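Local coordinates for protein putative thiol-disulfide oxidoreductase (Bacteroides vulgatus, PDB 4GRF) that probably acts as a thiol-disulfide oxidoreductase through its thioredoxin domain, the part of the longer protein present here, captured with covalently bound glutathione, at residues 7-12 with 120-125; 29-34 with 113-118; 56-61 with 135-140; 64-69 with 89-94. One frame throughout, in Å; residues are numbered along the deposited sequence.

Contact 1 of 4, residues 7-12 with 120-125; sequences SVAPAI and GKIVAK. With GSH (glutathione), chain H.
At the edge of the thioredoxin-fold sheet, beside the glutathione pocket, S7-A9 of the N-terminal loop pair with G120-I122, where the outermost strand 122-124 begins. A single beta bridge, V8 with K121, joins the two backbones, and a bond on each flank of it does the holding. I122 N gives its hydrogen to S7 O at 2.8 Å, almost perfectly straight at 177°, and A9 N returns the favour to G120 O at 2.9 Å. Both donors arrive nearly along the C=O axis. A water braces the second bond, donating to A9 O at 2.6 Å and to G120 O at 2.8 Å, so the glycine carbonyl is gripped twice.

Side chains add little. In I122 a chi1 of -60° lays the CG1 branch alongside A9 CB at 3.9 Å and beside S7 O, so the isoleucine follows the loop that its own backbone N-H holds. The S7 hydroxyl turns elsewhere, to A4 O. K121 keeps CG near S7 O, at 3.6 Å, before the lysine chain bends at chi3 and leads away from the loop.

Just past the strand, K125 reaches toward the ligand, its chain extended beyond CG and its amine hydrogen-bonded to L3 O, and K125 NZ lies 3.4 Å from O31 of the glutathione glycyl carboxylate.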
loop_
_atom_site.group_PDB
_atom_site.type_symbol
_atom_site.label_atom_id
_atom_site.label_comp_id
_atom_site.label_asym_id
_atom_site.label_seq_id
_atom_site.Cartn_x
_atom_site.Cartn_y
_atom_site.Cartn_z
ATOM N N SER A 7 9.298 -13.046 -3.988
ATOM C CA SER A 7 9.109 -12.536 -5.349
ATOM C C SER A 7 9.536 -11.079 -5.428
ATOM O O SER A 7 9.385 -10.341 -4.467
ATOM C CB SER A 7 7.637 -12.630 -5.790
ATOM O OG SER A 7 7.193 -13.972 -5.902
ATOM N N VAL A 8 10.010 -10.663 -6.595
ATOM C CA VAL A 8 10.259 -9.250 -6.863
ATOM C C VAL A 8 8.911 -8.565 -7.074
ATOM O O VAL A 8 8.098 -9.005 -7.900
ATOM C CB VAL A 8 11.127 -9.077 -8.121
ATOM C CG1 VAL A 8 11.304 -7.609 -8.490
ATOM C CG2 VAL A 8 12.475 -9.762 -7.916
ATOM N N ALA A 9 8.662 -7.494 -6.327
ATOM C CA ALA A 9 7.404 -6.784 -6.471
ATOM C C ALA A 9 7.333 -6.104 -7.843
ATOM O O ALA A 9 8.200 -5.296 -8.198
ATOM C CB ALA A 9 7.252 -5.762 -5.362
ATOM N N PRO A 10 6.300 -6.426 -8.623
ATOM C CA PRO A 10 6.114 -5.765 -9.911
ATOM C C PRO A 10 5.917 -4.252 -9.835
ATOM O O PRO A 10 5.510 -3.693 -8.797
ATOM C CB PRO A 10 4.873 -6.449 -10.480
ATOM C CG PRO A 10 4.847 -7.772 -9.833
ATOM C CD PRO A 10 5.349 -7.534 -8.443
ATOM N N ALA A 11 6.235 -3.593 -10.939
ATOM C CA ALA A 11 6.126 -2.149 -11.002
ATOM C C ALA A 11 4.689 -1.669 -10.730
ATOM O O ALA A 11 3.708 -2.307 -11.101
ATOM C CB ALA A 11 6.625 -1.647 -12.351
ATOM N N ILE A 12 4.597 -0.517 -10.066
ATOM C CA ILE A 12 3.339 0.172 -9.831
ATOM C C ILE A 12 3.596 1.673 -9.977
ATOM O O ILE A 12 4.573 2.196 -9.411
ATOM C CB ILE A 12 2.789 -0.042 -8.396
ATOM C CG1 ILE A 12 2.683 -1.518 -8.002
ATOM C CG2 ILE A 12 1.413 0.609 -8.241
ATOM C CD1 ILE A 12 2.353 -1.694 -6.532
ATOM N N GLY A 120 13.196 -4.167 -3.021
ATOM C CA GLY A 120 12.037 -4.443 -3.850
ATOM C C GLY A 120 11.483 -5.870 -3.868
ATOM O O GLY A 120 10.663 -6.208 -4.713
ATOM N N LYS A 121 11.910 -6.684 -2.916
ATOM C CA LYS A 121 11.416 -8.032 -2.746
ATOM C C LYS A 121 10.256 -8.098 -1.754
ATOM O O LYS A 121 10.272 -7.435 -0.716
ATOM C CB LYS A 121 12.554 -8.918 -2.242
ATOM C CG LYS A 121 12.348 -10.410 -2.444
ATOM C CD LYS A 121 13.613 -11.185 -2.084
ATOM C CE LYS A 121 13.866 -11.138 -0.587
ATOM N NZ LYS A 121 14.988 -12.021 -0.166
ATOM N N ILE A 122 9.253 -8.909 -2.064
ATOM C CA ILE A 122 8.129 -9.088 -1.151
ATOM C C ILE A 122 8.552 -10.005 -0.005
ATOM O O ILE A 122 8.925 -11.159 -0.232
ATOM C CB ILE A 122 6.909 -9.666 -1.880
ATOM C CG1 ILE A 122 6.492 -8.709 -2.995
ATOM C CG2 ILE A 122 5.760 -9.900 -0.918
ATOM C CD1 ILE A 122 5.412 -9.238 -3.905
ATOM N N VAL A 123 8.492 -9.507 1.222
ATOM C CA VAL A 123 8.983 -10.298 2.353
ATOM C C VAL A 123 7.897 -10.749 3.311
ATOM O O VAL A 123 8.148 -11.577 4.180
ATOM C CB VAL A 123 10.123 -9.581 3.120
ATOM C CG1 VAL A 123 11.348 -9.440 2.226
ATOM C CG2 VAL A 123 9.675 -8.232 3.663
ATOM N N ALA A 124 6.698 -10.197 3.155
ATOM C CA ALA A 124 5.550 -10.603 3.948
ATOM C C ALA A 124 4.253 -10.242 3.251
ATOM O O ALA A 124 4.174 -9.281 2.471
ATOM C CB ALA A 124 5.603 -9.966 5.333
ATOM N N LYS A 125 3.226 -11.038 3.519
ATOM C CA LYS A 125 1.898 -10.759 2.999
ATOM C C LYS A 125 0.808 -11.129 4.020
ATOM O O LYS A 125 1.100 -11.583 5.145
ATOM C CB LYS A 125 1.687 -11.516 1.686
ATOM C CG LYS A 125 2.082 -12.982 1.750
ATOM C CD LYS A 125 1.769 -13.697 0.441
ATOM C CE LYS A 125 2.159 -15.163 0.517
ATOM N NZ LYS A 125 1.936 -15.852 -0.785
HETATM N N1 GSH H . 6.122 -15.606 -11.646
HETATM C CA1 GSH H . 4.754 -16.102 -11.335
HETATM C C1 GSH H . 4.290 -17.129 -12.332
HETATM O O11 GSH H . 3.808 -18.203 -11.907
HETATM O O12 GSH H . 4.398 -16.873 -13.553
HETATM C CB1 GSH H . 3.800 -14.910 -11.297
HETATM C CG1 GSH H . 2.338 -15.345 -11.351
HETATM C CD1 GSH H . 1.819 -15.685 -9.969
HETATM O OE1 GSH H . 2.499 -15.543 -8.962
HETATM N N2 GSH H . 0.568 -16.135 -9.908
HETATM C CA2 GSH H . -0.050 -16.426 -8.635
HETATM C C2 GSH H . 0.702 -17.476 -7.872
HETATM O O2 GSH H . 1.018 -18.533 -8.397
HETATM C CB2 GSH H . -1.498 -16.875 -8.831
HETATM S SG2 GSH H . -2.439 -15.747 -9.881
HETATM N N3 GSH H . 0.969 -17.151 -6.612
HETATM C CA3 GSH H . 1.640 -18.024 -5.669
HETATM C C3 GSH H . 1.473 -17.496 -4.255
HETATM O O31 GSH H . 2.025 -18.114 -3.325
HETATM O O32 GSH H . 0.795 -16.456 -4.059
HETATM O O HOH W 1 10.245 -4.418 -6.846
#

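Contact 2 of 4, residues 29-34 with 113-118; sequences GKYVLV and IILVDP
P118 points CD down onto the face of the Y31 ring, almost over its centre: the carbon is 3.6 Å from the ring centroid and only 7° off the normal, a CH-pi contact. A chi1 of -80° swings the Y31 ring away from its own carbonyl carbon and into this position. D117 meets the same ring obliquely through CB, 3.6 Å from Y31 CE1, its carboxylate plane steeply inclined to the ring and its OD1 accepting from K121 N and E119 N. Without the ring, as with an alanine at Y31, P118 CD is likely to lose the aromatic face it rests on, and a gap would open beside V140 of helix 129-140.

Further along, the side chains alternate between the two faces. L33 and L115 share one with Y31: L33 crosses I113 at a slant, L33 CG to I113 CG2 3.7 Å, and L115 CD1 reaches over the backbone to V32 O at 3.5 Å. On the opposite face lie V32, V34, I114 and V116. V34 CG2 meets V116 CG2 at 3.9 Å, while V34 CB abuts I114 CG1 at 3.8 Å.

Between the two faces, the backbones form two hydrogen-bonded pairs, V32 with V116 and V34 with I114, either side of the non-hydrogen-bonded pair L33 with L115. Past the strand ends, G29 N donates to P118 O at 2.9 Å. The short segments run at 165°, joining 31-37, the middle strand of the thioredoxin-fold sheet, to its antiparallel neighbour 112-116, with helix 129-140 covering the face of L33 and L115.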
loop_
_atom_site.group_PDB
_atom_site.type_symbol
_atom_site.label_atom_id
_atom_site.label_comp_id
_atom_site.label_asym_id
_atom_site.label_seq_id
_atom_site.Cartn_x
_atom_site.Cartn_y
_atom_site.Cartn_z
ATOM N N GLY A 29 15.221 1.520 -1.046
ATOM C CA GLY A 29 15.962 1.957 0.117
ATOM C C GLY A 29 15.161 1.899 1.404
ATOM O O GLY A 29 15.733 1.913 2.492
ATOM N N LYS A 30 13.836 1.844 1.284
ATOM C CA LYS A 30 12.959 1.741 2.439
ATOM C C LYS A 30 12.144 0.458 2.416
ATOM O O LYS A 30 11.927 -0.121 1.365
ATOM C CB LYS A 30 11.977 2.909 2.476
ATOM C CG LYS A 30 12.645 4.238 2.716
ATOM C CD LYS A 30 11.627 5.350 2.795
ATOM C CE LYS A 30 12.323 6.682 2.995
ATOM N NZ LYS A 30 11.318 7.718 3.342
ATOM N N TYR A 31 11.739 -0.009 3.601
ATOM C CA TYR A 31 10.664 -0.972 3.694
ATOM C C TYR A 31 9.383 -0.219 3.353
ATOM O O TYR A 31 9.188 0.907 3.790
ATOM C CB TYR A 31 10.580 -1.565 5.099
ATOM C CG TYR A 31 11.595 -2.640 5.330
ATOM C CD1 TYR A 31 11.360 -3.942 4.925
ATOM C CD2 TYR A 31 12.776 -2.365 6.002
ATOM C CE1 TYR A 31 12.291 -4.947 5.150
ATOM C CE2 TYR A 31 13.711 -3.356 6.221
ATOM C CZ TYR A 31 13.475 -4.636 5.786
ATOM O OH TYR A 31 14.424 -5.611 6.010
ATOM N N VAL A 32 8.525 -0.859 2.561
ATOM C CA VAL A 32 7.283 -0.248 2.142
ATOM C C VAL A 32 6.152 -1.235 2.356
ATOM O O VAL A 32 6.188 -2.333 1.824
ATOM C CB VAL A 32 7.311 0.077 0.631
ATOM C CG1 VAL A 32 6.096 0.934 0.270
ATOM C CG2 VAL A 32 8.596 0.783 0.242
ATOM N N LEU A 33 5.146 -0.829 3.116
ATOM C CA LEU A 33 3.909 -1.553 3.156
ATOM C C LEU A 33 3.115 -1.057 1.966
ATOM O O LEU A 33 2.904 0.152 1.811
ATOM C CB LEU A 33 3.156 -1.229 4.443
ATOM C CG LEU A 33 2.251 -2.251 5.126
ATOM C CD1 LEU A 33 2.942 -3.581 5.427
ATOM C CD2 LEU A 33 1.784 -1.633 6.435
ATOM N N VAL A 34 2.720 -1.979 1.103
ATOM C CA VAL A 34 1.881 -1.643 -0.031
ATOM C C VAL A 34 0.448 -2.106 0.278
ATOM O O VAL A 34 0.216 -3.289 0.575
ATOM C CB VAL A 34 2.410 -2.290 -1.309
ATOM C CG1 VAL A 34 1.574 -1.862 -2.505
ATOM C CG2 VAL A 34 3.861 -1.903 -1.522
ATOM N N ILE A 113 -2.481 -6.413 1.555
ATOM C CA ILE A 113 -1.422 -5.634 2.189
ATOM C C ILE A 113 -0.159 -6.483 2.325
ATOM O O ILE A 113 -0.167 -7.541 2.971
ATOM C CB ILE A 113 -1.848 -5.135 3.573
ATOM C CG1 ILE A 113 -3.186 -4.407 3.484
ATOM C CG2 ILE A 113 -0.774 -4.226 4.149
ATOM C CD1 ILE A 113 -3.718 -3.926 4.824
ATOM N N ILE A 114 0.912 -6.011 1.708
ATOM C CA ILE A 114 2.170 -6.731 1.662
ATOM C C ILE A 114 3.310 -5.825 2.138
ATOM O O ILE A 114 3.166 -4.616 2.167
ATOM C CB ILE A 114 2.492 -7.237 0.249
ATOM C CG1 ILE A 114 2.601 -6.064 -0.741
ATOM C CG2 ILE A 114 1.413 -8.215 -0.218
ATOM C CD1 ILE A 114 3.048 -6.468 -2.124
ATOM N N LEU A 115 4.438 -6.428 2.500
ATOM C CA LEU A 115 5.625 -5.699 2.918
ATOM C C LEU A 115 6.722 -5.967 1.912
ATOM O O LEU A 115 7.031 -7.132 1.617
ATOM C CB LEU A 115 6.114 -6.116 4.310
ATOM C CG LEU A 115 7.292 -5.282 4.857
ATOM C CD1 LEU A 115 6.969 -3.790 4.926
ATOM C CD2 LEU A 115 7.747 -5.812 6.208
ATOM N N VAL A 116 7.243 -4.885 1.350
ATOM C CA VAL A 116 8.344 -4.921 0.387
ATOM C C VAL A 116 9.640 -4.419 1.046
ATOM O O VAL A 116 9.641 -3.421 1.754
ATOM C CB VAL A 116 7.985 -4.072 -0.845
ATOM C CG1 VAL A 116 9.140 -4.040 -1.840
ATOM C CG2 VAL A 116 6.710 -4.605 -1.493
ATOM N N ASP A 117 10.751 -5.120 0.803
ATOM C CA ASP A 117 12.028 -4.728 1.420
ATOM C C ASP A 117 12.738 -3.632 0.607
ATOM O O ASP A 117 12.265 -3.207 -0.445
ATOM C CB ASP A 117 12.894 -5.978 1.723
ATOM C CG ASP A 117 13.548 -6.590 0.485
ATOM O OD1 ASP A 117 13.501 -5.977 -0.592
ATOM O OD2 ASP A 117 14.135 -7.701 0.605
ATOM N N PRO A 118 13.839 -3.098 1.132
ATOM C CA PRO A 118 14.484 -1.947 0.474
ATOM C C PRO A 118 15.027 -2.244 -0.925
ATOM O O PRO A 118 15.335 -1.319 -1.684
ATOM C CB PRO A 118 15.605 -1.586 1.457
ATOM C CG PRO A 118 15.087 -2.019 2.781
ATOM C CD PRO A 118 14.326 -3.284 2.518
HETATM O O HOH W 2 11.695 -0.553 -1.517
#

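Contact 3 of 4, residues 56-61 with 135-140; sequences NAFKDK and TVEKFV
F58 holds CG beside its backbone N, opposite the carbonyl carbon (chi1 -58°), and this sends the ring across to helix 129-140, while V136 and V140 each swing CG1 opposite their own backbone N to receive it. V136 CG1 comes to 3.7 Å from F58 CD2, the two side chains sliding past each other in opposite directions. V140 CG1 sits 4.0 Å from F58 CD1, one helical turn further on. Between these valines the ring's far end, F58 CZ, presses on the helix backbone itself, 3.5 Å from E137 CA and equally near E137 CB. A57 CB lies over one ring face, offset toward its rim.

F58 itself starts a type I turn ending at K61, closed by a bond from K61 N to F58 O at 2.8 Å. A serine at F58 would probably open a gap between the two helices, leaving V136 and the flank of E137 without this packing partner.

F63 of the adjoining strand touches both F58 and V136, placing the contact where the ends of helices 48-58 and 129-140 meet over the sheet. The join between the segments is apolar and rests on shape, one aromatic ring fitted against a helix flank.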
loop_
_atom_site.group_PDB
_atom_site.type_symbol
_atom_site.label_atom_id
_atom_site.label_comp_id
_atom_site.label_asym_id
_atom_site.label_seq_id
_atom_site.Cartn_x
_atom_site.Cartn_y
_atom_site.Cartn_z
ATOM N N ASN A 56 3.429 5.849 12.017
ATOM C CA ASN A 56 3.983 6.748 12.995
ATOM C C ASN A 56 5.189 6.172 13.735
ATOM O O ASN A 56 6.105 6.865 14.004
ATOM C CB ASN A 56 2.901 7.227 13.970
ATOM C CG ASN A 56 2.053 8.342 13.395
ATOM O OD1 ASN A 56 2.486 9.078 12.550
ATOM N ND2 ASN A 56 0.835 8.451 13.857
ATOM N N ALA A 57 5.146 4.906 14.076
ATOM C CA ALA A 57 6.199 4.253 14.850
ATOM C C ALA A 57 7.503 4.121 14.069
ATOM O O ALA A 57 8.573 4.235 14.646
ATOM C CB ALA A 57 5.737 2.896 15.307
ATOM N N PHE A 58 7.401 3.877 12.762
ATOM C CA PHE A 58 8.565 3.524 11.919
ATOM C C PHE A 58 8.960 4.474 10.764
ATOM O O PHE A 58 10.006 4.272 10.103
ATOM C CB PHE A 58 8.326 2.109 11.380
ATOM C CG PHE A 58 8.152 1.103 12.459
ATOM C CD1 PHE A 58 9.213 0.793 13.300
ATOM C CD2 PHE A 58 6.921 0.552 12.730
ATOM C CE1 PHE A 58 9.055 -0.100 14.335
ATOM C CE2 PHE A 58 6.762 -0.349 13.771
ATOM C CZ PHE A 58 7.830 -0.670 14.574
ATOM N N LYS A 59 8.152 5.499 10.507
ATOM C CA LYS A 59 8.383 6.425 9.397
ATOM C C LYS A 59 9.748 7.126 9.438
ATOM O O LYS A 59 10.211 7.616 8.428
ATOM C CB LYS A 59 7.290 7.504 9.320
ATOM C CG LYS A 59 7.170 8.362 10.567
ATOM C CD LYS A 59 5.960 9.297 10.552
ATOM C CE LYS A 59 5.879 10.071 11.866
ATOM N NZ LYS A 59 4.610 10.834 12.047
ATOM N N ASP A 60 10.373 7.199 10.602
ATOM C CA ASP A 60 11.664 7.869 10.686
ATOM C C ASP A 60 12.820 6.878 10.532
ATOM O O ASP A 60 13.983 7.280 10.543
ATOM C CB ASP A 60 11.790 8.636 12.006
ATOM C CG ASP A 60 10.748 9.746 12.145
ATOM O OD1 ASP A 60 10.449 10.413 11.133
ATOM O OD2 ASP A 60 10.233 9.950 13.267
ATOM N N LYS A 61 12.503 5.594 10.367
ATOM C CA LYS A 61 13.528 4.550 10.395
ATOM C C LYS A 61 13.712 3.751 9.106
ATOM O O LYS A 61 14.248 2.644 9.145
ATOM C CB LYS A 61 13.236 3.581 11.530
ATOM C CG LYS A 61 13.000 4.234 12.876
ATOM C CD LYS A 61 12.593 3.183 13.889
ATOM C CE LYS A 61 12.570 3.732 15.305
ATOM N NZ LYS A 61 12.640 2.624 16.292
ATOM N N THR A 135 4.798 -7.203 12.384
ATOM C CA THR A 135 5.602 -7.646 11.253
ATOM C C THR A 135 6.542 -6.549 10.783
ATOM O O THR A 135 7.735 -6.789 10.536
ATOM C CB THR A 135 4.720 -8.143 10.082
ATOM O OG1 THR A 135 3.964 -9.272 10.523
ATOM C CG2 THR A 135 5.587 -8.550 8.887
ATOM N N VAL A 136 6.045 -5.317 10.702
ATOM C CA VAL A 136 6.908 -4.232 10.301
ATOM C C VAL A 136 8.008 -4.033 11.335
ATOM O O VAL A 136 9.160 -3.815 10.986
ATOM C CB VAL A 136 6.122 -2.918 10.076
ATOM C CG1 VAL A 136 7.064 -1.746 9.892
ATOM C CG2 VAL A 136 5.197 -3.076 8.870
ATOM N N GLU A 137 7.657 -4.105 12.611
ATOM C CA GLU A 137 8.646 -3.929 13.677
ATOM C C GLU A 137 9.798 -4.928 13.520
ATOM O O GLU A 137 10.983 -4.565 13.608
ATOM C CB GLU A 137 7.971 -4.136 15.026
ATOM C CG GLU A 137 8.873 -3.893 16.219
ATOM C CD GLU A 137 8.118 -4.057 17.524
ATOM O OE1 GLU A 137 7.139 -4.829 17.550
ATOM O OE2 GLU A 137 8.498 -3.414 18.512
ATOM N N LYS A 138 9.424 -6.176 13.278
ATOM C CA LYS A 138 10.374 -7.266 13.074
ATOM C C LYS A 138 11.391 -6.995 11.972
ATOM O O LYS A 138 12.582 -7.259 12.133
ATOM C CB LYS A 138 9.599 -8.554 12.788
ATOM C CG LYS A 138 10.416 -9.728 12.278
ATOM C CD LYS A 138 9.486 -10.871 11.873
ATOM C CE LYS A 138 10.240 -12.149 11.524
ATOM N NZ LYS A 138 11.102 -12.011 10.317
ATOM N N PHE A 139 10.938 -6.443 10.856
ATOM C CA PHE A 139 11.818 -6.218 9.720
ATOM C C PHE A 139 12.574 -4.901 9.850
ATOM O O PHE A 139 13.741 -4.809 9.510
ATOM C CB PHE A 139 11.019 -6.248 8.407
ATOM C CG PHE A 139 10.722 -7.624 7.916
ATOM C CD1 PHE A 139 11.654 -8.306 7.146
ATOM C CD2 PHE A 139 9.520 -8.230 8.194
ATOM C CE1 PHE A 139 11.391 -9.583 6.689
ATOM C CE2 PHE A 139 9.247 -9.510 7.738
ATOM C CZ PHE A 139 10.182 -10.182 6.972
ATOM N N VAL A 140 11.907 -3.863 10.332
ATOM C CA VAL A 140 12.537 -2.554 10.404
ATOM C C VAL A 140 13.486 -2.468 11.603
ATOM O O VAL A 140 14.584 -1.951 11.470
ATOM C CB VAL A 140 11.481 -1.422 10.416
ATOM C CG1 VAL A 140 12.112 -0.059 10.670
ATOM C CG2 VAL A 140 10.737 -1.429 9.088
#

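Contact 4 of 4, residues 64-69 with 89-94; sequences TIYGVS and NQVLLQ. With SO4 (sulfate ion), chain E.
N89 opens the second strand of a beta-alpha-beta crossover, strand 63-69, helix 74-84, strand 89-92, within the thioredoxin fold, and its side chain leans toward the first strand. N89 CB lies 3.3 Å from I65 O, the carbonyl that also takes the N89 backbone N-H. From CB the chain turns beside its backbone N (chi1 -66°), so that CG heads for the sulfate, OD1 passing at van der Waals range of sulfate O4. The amide nitrogen does most: N89 ND2 donates to sulfate O4 at 2.9 Å and nearly straight, and a second bond from ND2, to I65 O, is long and weak. T64 crosses N89 at about a right angle and gives its hydroxyl hydrogen to sulfate O2. Y55 OH holds the same ion, probably picked up from the crystallisation liquor.

Beyond N89 the strands run parallel, 19° apart. G67 N donates to N89 O at 2.7 Å, and V91 N to G67 O at 177°; S69 N and L93 N continue the ladder.

On one face V91 rests CG1 against Y66 CE1 and CG2 beside Y66 OH, whose hydroxyl is hydrogen-bonded to V22 O, while V68 lies alongside V91 and crosses L93. On the other, G67 makes room: Q90 bends at chi2 and brings OE1 to 3.4 Å from G67 CA, where any CB would collide with it. Q90 NE2 is hydrogen-bonded to S86 O. Next along this face, L92 CD1 packs 3.7 Å from S69 OG, the hydroxyl held by D71 OD2.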
loop_
_atom_site.group_PDB
_atom_site.type_symbol
_atom_site.label_atom_id
_atom_site.label_comp_id
_atom_site.label_asym_id
_atom_site.label_seq_id
_atom_site.Cartn_x
_atom_site.Cartn_y
_atom_site.Cartn_z
ATOM N N THR A 64 7.957 3.339 4.870
ATOM C CA THR A 64 6.783 4.119 4.516
ATOM C C THR A 64 5.603 3.213 4.100
ATOM O O THR A 64 5.723 1.991 4.026
ATOM C CB THR A 64 7.087 5.179 3.438
ATOM O OG1 THR A 64 5.996 6.105 3.352
ATOM C CG2 THR A 64 7.358 4.549 2.078
ATOM N N ILE A 65 4.454 3.842 3.887
ATOM C CA ILE A 65 3.295 3.145 3.344
ATOM C C ILE A 65 2.965 3.760 2.003
ATOM O O ILE A 65 2.941 5.000 1.833
ATOM C CB ILE A 65 2.071 3.219 4.289
ATOM C CG1 ILE A 65 2.429 2.644 5.684
ATOM C CG2 ILE A 65 0.870 2.512 3.662
ATOM C CD1 ILE A 65 1.319 2.731 6.722
ATOM N N TYR A 66 2.721 2.876 1.037
ATOM C CA TYR A 66 2.339 3.236 -0.318
ATOM C C TYR A 66 0.942 2.661 -0.570
ATOM O O TYR A 66 0.746 1.442 -0.705
ATOM C CB TYR A 66 3.366 2.664 -1.295
ATOM C CG TYR A 66 3.185 2.963 -2.783
ATOM C CD1 TYR A 66 3.177 4.260 -3.274
ATOM C CD2 TYR A 66 3.126 1.924 -3.700
ATOM C CE1 TYR A 66 3.065 4.512 -4.631
ATOM C CE2 TYR A 66 3.006 2.160 -5.050
ATOM C CZ TYR A 66 2.986 3.450 -5.520
ATOM O OH TYR A 66 2.873 3.671 -6.873
ATOM N N GLY A 67 -0.057 3.539 -0.561
ATOM C CA GLY A 67 -1.423 3.105 -0.793
ATOM C C GLY A 67 -1.775 3.196 -2.263
ATOM O O GLY A 67 -1.482 4.207 -2.927
ATOM N N VAL A 68 -2.388 2.123 -2.768
ATOM C CA VAL A 68 -2.691 1.969 -4.179
ATOM C C VAL A 68 -4.160 1.686 -4.356
ATOM O O VAL A 68 -4.630 0.610 -3.991
ATOM C CB VAL A 68 -1.860 0.831 -4.798
ATOM C CG1 VAL A 68 -2.145 0.706 -6.286
ATOM C CG2 VAL A 68 -0.385 1.052 -4.535
ATOM N N SER A 69 -4.906 2.674 -4.868
ATOM C CA SER A 69 -6.353 2.506 -5.051
ATOM C C SER A 69 -6.742 2.180 -6.469
ATOM O O SER A 69 -6.163 2.697 -7.431
ATOM C CB SER A 69 -7.121 3.754 -4.609
ATOM O OG SER A 69 -8.506 3.647 -4.915
ATOM N N ASN A 89 1.715 7.942 1.599
ATOM C CA ASN A 89 1.813 8.112 0.150
ATOM C C ASN A 89 0.634 7.390 -0.487
ATOM O O ASN A 89 0.587 6.168 -0.470
ATOM C CB ASN A 89 3.121 7.511 -0.358
ATOM C CG ASN A 89 4.329 8.254 0.165
ATOM O OD1 ASN A 89 4.608 9.374 -0.271
ATOM N ND2 ASN A 89 5.046 7.649 1.093
ATOM N N GLN A 90 -0.311 8.141 -1.021
ATOM C CA GLN A 90 -1.507 7.571 -1.629
ATOM C C GLN A 90 -1.541 7.839 -3.124
ATOM O O GLN A 90 -1.507 9.012 -3.550
ATOM C CB GLN A 90 -2.752 8.216 -1.004
ATOM C CG GLN A 90 -2.970 7.923 0.472
ATOM C CD GLN A 90 -3.615 6.570 0.714
ATOM O OE1 GLN A 90 -3.511 5.653 -0.103
ATOM N NE2 GLN A 90 -4.269 6.428 1.865
ATOM N N VAL A 91 -1.654 6.782 -3.927
ATOM C CA VAL A 91 -1.831 6.954 -5.359
ATOM C C VAL A 91 -3.103 6.291 -5.854
ATOM O O VAL A 91 -3.593 5.328 -5.270
ATOM C CB VAL A 91 -0.650 6.432 -6.201
ATOM C CG1 VAL A 91 0.625 7.166 -5.828
ATOM C CG2 VAL A 91 -0.504 4.911 -6.083
ATOM N N LEU A 92 -3.618 6.838 -6.951
ATOM C CA LEU A 92 -4.743 6.268 -7.672
ATOM C C LEU A 92 -4.268 5.759 -9.018
ATOM O O LEU A 92 -3.650 6.509 -9.795
ATOM C CB LEU A 92 -5.805 7.347 -7.875
ATOM C CG LEU A 92 -7.081 6.925 -8.592
ATOM C CD1 LEU A 92 -7.814 5.853 -7.806
ATOM C CD2 LEU A 92 -7.977 8.135 -8.812
ATOM N N LEU A 93 -4.568 4.500 -9.298
ATOM C CA LEU A 93 -4.210 3.882 -10.580
ATOM C C LEU A 93 -5.048 4.506 -11.696
ATOM O O LEU A 93 -6.246 4.785 -11.527
ATOM C CB LEU A 93 -4.422 2.384 -10.552
ATOM C CG LEU A 93 -3.523 1.607 -9.589
ATOM C CD1 LEU A 93 -3.866 0.122 -9.609
ATOM C CD2 LEU A 93 -2.058 1.845 -9.912
ATOM N N GLN A 94 -4.414 4.752 -12.821
ATOM C CA GLN A 94 -5.187 5.162 -13.992
ATOM C C GLN A 94 -5.952 3.940 -14.484
ATOM O O GLN A 94 -5.488 2.802 -14.353
ATOM C CB GLN A 94 -4.269 5.759 -15.040
ATOM C CG GLN A 94 -3.367 6.822 -14.435
ATOM C CD GLN A 94 -2.945 7.887 -15.423
ATOM O OE1 GLN A 94 -1.773 8.241 -15.498
ATOM N NE2 GLN A 94 -3.901 8.405 -16.181
HETATM S S SO4 E . 7.328 9.471 3.365
HETATM O O1 SO4 E . 8.672 9.837 3.869
HETATM O O2 SO4 E . 6.754 8.422 4.252
HETATM O O3 SO4 E . 6.446 10.663 3.372
HETATM O O4 SO4 E . 7.459 8.986 1.966
#

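Overall arrangement
Contacts 1, 2 and 4 all reach one mixed sheet. Contact 2 supplies its centre, and strand 31-37 joins contact 4 through L33 O, probably hydrogen-bonded to Y66 N at 2.8 Å. On the opposite flank L115 O probably accepts from V123 N, also at 2.8 Å; a classic beta bulge sets V123 and A124 opposite L115, linking contact 2 to contact 1. Contact 3 packs on the sheet, L115 CD2 meeting F139 CD2 at 3.6 Å, its centre about 10 Å from that of contact 2. Glutathione, covalently held by C106, lies beside contact 1, whereas contacts 3 and 4 are remote from it. I113 approaches the C41-C44 disulfide, a thioredoxin-type CxxC, but does not contact it.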